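Long-range contact in lipolytic enzyme, G-D-S-L family (Bacteroides thetaiotaomicron, PDB 7BR2), which metabolizes the drug diltiazem as an SGNH-type serine esterase of a gut microbe and may also have lysophospholipase activity: residues V244-K256 / D260-Y272. Residues are numbered along the deposited sequence; the frame is centred on the assembly and turned at random.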
# COMPACT_ATOMS: atom_id res chain seq x y z
N VAL A 244 -4.29 31.44 -14.57
CA VAL A 244 -4.39 32.04 -13.24
C VAL A 244 -3.68 31.18 -12.22
O VAL A 244 -3.03 31.70 -11.30
CB VAL A 244 -5.87 32.26 -12.86
CG1 VAL A 244 -5.99 32.74 -11.41
CG2 VAL A 244 -6.51 33.26 -13.81
N LYS A 245 -3.75 29.87 -12.38
CA LYS A 245 -3.14 28.95 -11.43
C LYS A 245 -2.44 27.84 -12.20
O LYS A 245 -3.03 27.27 -13.12
CB LYS A 245 -4.21 28.37 -10.49
CG LYS A 245 -3.79 28.08 -9.08
CD LYS A 245 -5.02 27.62 -8.28
CE LYS A 245 -5.43 28.63 -7.20
NZ LYS A 245 -6.50 28.08 -6.31
N ALA A 246 -1.20 27.54 -11.81
CA ALA A 246 -0.45 26.46 -12.44
C ALA A 246 0.40 25.79 -11.35
O ALA A 246 1.63 25.88 -11.33
CB ALA A 246 0.41 26.99 -13.59
N GLU A 247 -0.28 25.13 -10.41
CA GLU A 247 0.37 24.46 -9.30
C GLU A 247 0.71 23.03 -9.72
O GLU A 247 -0.17 22.29 -10.19
CB GLU A 247 -0.55 24.47 -8.08
CG GLU A 247 -0.77 25.86 -7.51
CD GLU A 247 -1.91 25.94 -6.49
OE1 GLU A 247 -2.16 27.04 -5.97
OE2 GLU A 247 -2.60 24.92 -6.28
N GLY A 248 1.97 22.66 -9.56
CA GLY A 248 2.41 21.34 -9.95
C GLY A 248 2.39 21.11 -11.44
O GLY A 248 2.35 19.96 -11.87
N CYS A 249 2.40 22.17 -12.24
CA CYS A 249 2.38 22.02 -13.68
C CYS A 249 2.87 23.30 -14.34
O CYS A 249 3.13 24.31 -13.69
CB CYS A 249 0.99 21.65 -14.19
SG CYS A 249 -0.29 22.87 -13.76
N THR A 250 3.01 23.23 -15.66
CA THR A 250 3.28 24.37 -16.51
C THR A 250 2.14 24.45 -17.53
O THR A 250 1.84 23.45 -18.20
CB THR A 250 4.65 24.23 -17.19
OG1 THR A 250 5.68 24.24 -16.19
CG2 THR A 250 4.89 25.39 -18.15
N ILE A 251 1.48 25.61 -17.61
CA ILE A 251 0.46 25.90 -18.62
C ILE A 251 1.08 26.83 -19.66
O ILE A 251 1.71 27.84 -19.31
CB ILE A 251 -0.80 26.53 -18.01
CG1 ILE A 251 -1.43 25.64 -16.94
CG2 ILE A 251 -1.83 26.88 -19.11
CD1 ILE A 251 -1.88 24.30 -17.44
N SER A 252 0.91 26.51 -20.94
CA SER A 252 1.44 27.39 -21.97
C SER A 252 0.61 27.24 -23.24
O SER A 252 -0.32 26.43 -23.30
CB SER A 252 2.93 27.11 -22.22
OG SER A 252 3.14 25.82 -22.78
N ASN A 253 0.93 28.05 -24.25
CA ASN A 253 0.26 28.03 -25.54
C ASN A 253 -1.27 28.05 -25.42
O ASN A 253 -1.99 27.36 -26.14
CB ASN A 253 0.70 26.80 -26.33
CG ASN A 253 0.43 26.92 -27.81
OD1 ASN A 253 -0.03 27.95 -28.29
ND2 ASN A 253 0.70 25.85 -28.55
N ILE A 254 -1.78 28.92 -24.54
CA ILE A 254 -3.21 29.14 -24.48
C ILE A 254 -3.66 29.82 -25.77
O ILE A 254 -3.15 30.88 -26.14
CB ILE A 254 -3.58 29.99 -23.25
CG1 ILE A 254 -2.92 29.39 -22.00
CG2 ILE A 254 -5.08 30.10 -23.10
CD1 ILE A 254 -3.32 30.06 -20.71
N LYS A 255 -4.61 29.19 -26.46
CA LYS A 255 -5.10 29.70 -27.72
C LYS A 255 -6.62 29.62 -27.73
O LYS A 255 -7.21 28.72 -27.14
CB LYS A 255 -4.51 28.91 -28.89
CG LYS A 255 -3.02 29.13 -29.07
CD LYS A 255 -2.69 30.57 -29.44
CE LYS A 255 -1.19 30.78 -29.62
NZ LYS A 255 -0.73 32.14 -29.14
N LYS A 256 -7.23 30.58 -28.42
CA LYS A 256 -8.68 30.65 -28.58
C LYS A 256 -9.01 30.69 -30.06
O LYS A 256 -8.47 31.52 -30.80
CB LYS A 256 -9.27 31.87 -27.88
CG LYS A 256 -10.30 31.51 -26.85
CD LYS A 256 -10.34 32.55 -25.75
CE LYS A 256 -11.64 33.35 -25.78
NZ LYS A 256 -11.43 34.78 -25.37
N ASP A 260 -13.61 27.82 -29.04
CA ASP A 260 -12.82 26.72 -28.49
C ASP A 260 -11.57 27.26 -27.83
O ASP A 260 -10.95 28.21 -28.31
CB ASP A 260 -12.43 25.73 -29.58
CG ASP A 260 -13.60 25.25 -30.37
OD1 ASP A 260 -14.73 25.39 -29.87
OD2 ASP A 260 -13.40 24.79 -31.51
N ILE A 261 -11.16 26.61 -26.75
CA ILE A 261 -9.94 27.03 -26.08
C ILE A 261 -9.04 25.81 -25.90
O ILE A 261 -9.51 24.71 -25.64
CB ILE A 261 -10.24 27.72 -24.73
CG1 ILE A 261 -8.97 28.35 -24.16
CG2 ILE A 261 -10.90 26.76 -23.76
CD1 ILE A 261 -9.23 29.31 -23.02
N SER A 262 -7.74 26.02 -26.07
CA SER A 262 -6.78 24.92 -26.05
C SER A 262 -5.50 25.41 -25.40
O SER A 262 -5.18 26.60 -25.45
CB SER A 262 -6.53 24.39 -27.46
OG SER A 262 -5.72 25.29 -28.19
N PHE A 263 -4.78 24.49 -24.76
CA PHE A 263 -3.49 24.84 -24.20
C PHE A 263 -2.64 23.59 -24.01
O PHE A 263 -3.10 22.46 -24.19
CB PHE A 263 -3.65 25.61 -22.87
CG PHE A 263 -4.49 24.90 -21.86
CD1 PHE A 263 -5.87 25.03 -21.86
CD2 PHE A 263 -3.90 24.12 -20.87
CE1 PHE A 263 -6.64 24.39 -20.91
CE2 PHE A 263 -4.67 23.48 -19.92
CZ PHE A 263 -6.04 23.61 -19.94
N ASP A 264 -1.38 23.82 -23.65
CA ASP A 264 -0.41 22.78 -23.37
C ASP A 264 -0.24 22.67 -21.87
O ASP A 264 -0.05 23.69 -21.18
CB ASP A 264 0.92 23.09 -24.06
CG ASP A 264 0.85 22.88 -25.57
OD1 ASP A 264 -0.11 22.24 -26.05
OD2 ASP A 264 1.73 23.40 -26.29
N TYR A 265 -0.36 21.44 -21.37
CA TYR A 265 -0.33 21.11 -19.95
C TYR A 265 0.85 20.18 -19.71
O TYR A 265 0.91 19.09 -20.29
CB TYR A 265 -1.65 20.43 -19.58
CG TYR A 265 -1.71 19.70 -18.26
CD1 TYR A 265 -1.45 20.34 -17.06
CD2 TYR A 265 -2.06 18.36 -18.22
CE1 TYR A 265 -1.52 19.67 -15.86
CE2 TYR A 265 -2.13 17.68 -17.02
CZ TYR A 265 -1.87 18.34 -15.85
OH TYR A 265 -1.95 17.65 -14.66
N LEU A 266 1.81 20.60 -18.89
CA LEU A 266 2.92 19.72 -18.53
C LEU A 266 2.88 19.55 -17.02
O LEU A 266 3.30 20.44 -16.27
CB LEU A 266 4.27 20.26 -19.02
CG LEU A 266 5.46 19.38 -18.57
CD1 LEU A 266 5.38 17.95 -19.15
CD2 LEU A 266 6.81 20.01 -18.89
N ALA A 267 2.40 18.39 -16.57
CA ALA A 267 2.31 18.10 -15.15
C ALA A 267 3.66 17.62 -14.64
O ALA A 267 4.49 17.11 -15.40
CB ALA A 267 1.25 17.04 -14.89
N GLU A 268 3.90 17.82 -13.34
CA GLU A 268 5.06 17.23 -12.68
C GLU A 268 4.81 15.81 -12.24
O GLU A 268 5.77 15.06 -12.01
CB GLU A 268 5.47 18.06 -11.46
CG GLU A 268 5.89 19.48 -11.78
CD GLU A 268 5.99 20.36 -10.55
OE1 GLU A 268 5.72 19.87 -9.43
OE2 GLU A 268 6.31 21.55 -10.71
N ALA A 269 3.55 15.42 -12.10
CA ALA A 269 3.20 14.10 -11.60
C ALA A 269 2.04 13.57 -12.41
O ALA A 269 1.32 14.33 -13.07
CB ALA A 269 2.86 14.15 -10.11
N LEU A 270 1.86 12.27 -12.36
CA LEU A 270 0.74 11.58 -12.98
C LEU A 270 -0.37 11.37 -11.95
O LEU A 270 -0.13 11.47 -10.74
CB LEU A 270 1.19 10.22 -13.54
CG LEU A 270 2.22 10.23 -14.68
CD1 LEU A 270 2.64 8.80 -15.05
CD2 LEU A 270 1.70 10.99 -15.89
N PRO A 271 -1.61 11.14 -12.38
CA PRO A 271 -2.66 10.77 -11.42
C PRO A 271 -2.39 9.41 -10.80
O PRO A 271 -1.68 8.57 -11.36
CB PRO A 271 -3.94 10.75 -12.27
CG PRO A 271 -3.47 10.46 -13.66
CD PRO A 271 -2.12 11.14 -13.77
N TYR A 272 -2.98 9.19 -9.63
CA TYR A 272 -2.87 7.90 -8.98
C TYR A 272 -3.82 6.92 -9.64
O TYR A 272 -5.02 7.19 -9.71
CB TYR A 272 -3.18 7.99 -7.50
CG TYR A 272 -2.83 6.70 -6.79
CD1 TYR A 272 -1.52 6.47 -6.35
CD2 TYR A 272 -3.78 5.71 -6.60
CE1 TYR A 272 -1.19 5.29 -5.72
CE2 TYR A 272 -3.45 4.52 -5.97
CZ TYR A 272 -2.15 4.31 -5.53
OH TYR A 272 -1.83 3.14 -4.89
O HOH W 1 1.45 17.40 -11.41
O HOH W 2 5.68 21.21 -15.22
O HOH W 3 -7.92 26.77 -29.07
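Ile251 touches two aromatic rings of the partner strand with its CD1 methyl, 3.8 Å from Phe263 CE2 and, at the edge of the other ring, 4.0 Å from Tyr265 CD1. Its CG1 branch stands beside the backbone N (chi1 -58°), and the bend at chi2 brings CD1 back toward strand 260-267. Cys249 meets the same tyrosine: CB lies 3.6 Å from Tyr265 CE1, and SG approaches the ring edge, 5.3 Å from its centroid. An alanine in place of Ile251 would probably leave a gap beside both rings and give the phenyl ring more room to turn. Past Ser252 a beta bulge moves the register by one residue; Ile254 then runs alongside Phe263, pointing the same way. Within the bulge, Asn253 ND2 reaches Asp264 OD2 in a weak hydrogen bond (3.5 Å), the amide and carboxylate planes 78° apart. Strand 443-449 continues the sheet beyond 260-267, and Tyr265 OH hydrogen-bonds Glu303 OE2. Ser252, Asp264, Lys255 and Ser262 make the other face largely polar. Backbone pairs at Thr250-Leu266, Ser252-Asp264 and Lys255-Ser262 thus fix the antiparallel hairpin on both sides of the bulge, while Cys249, Ile251, Phe263 and Tyr265 pack its apolar side toward strand 232-237.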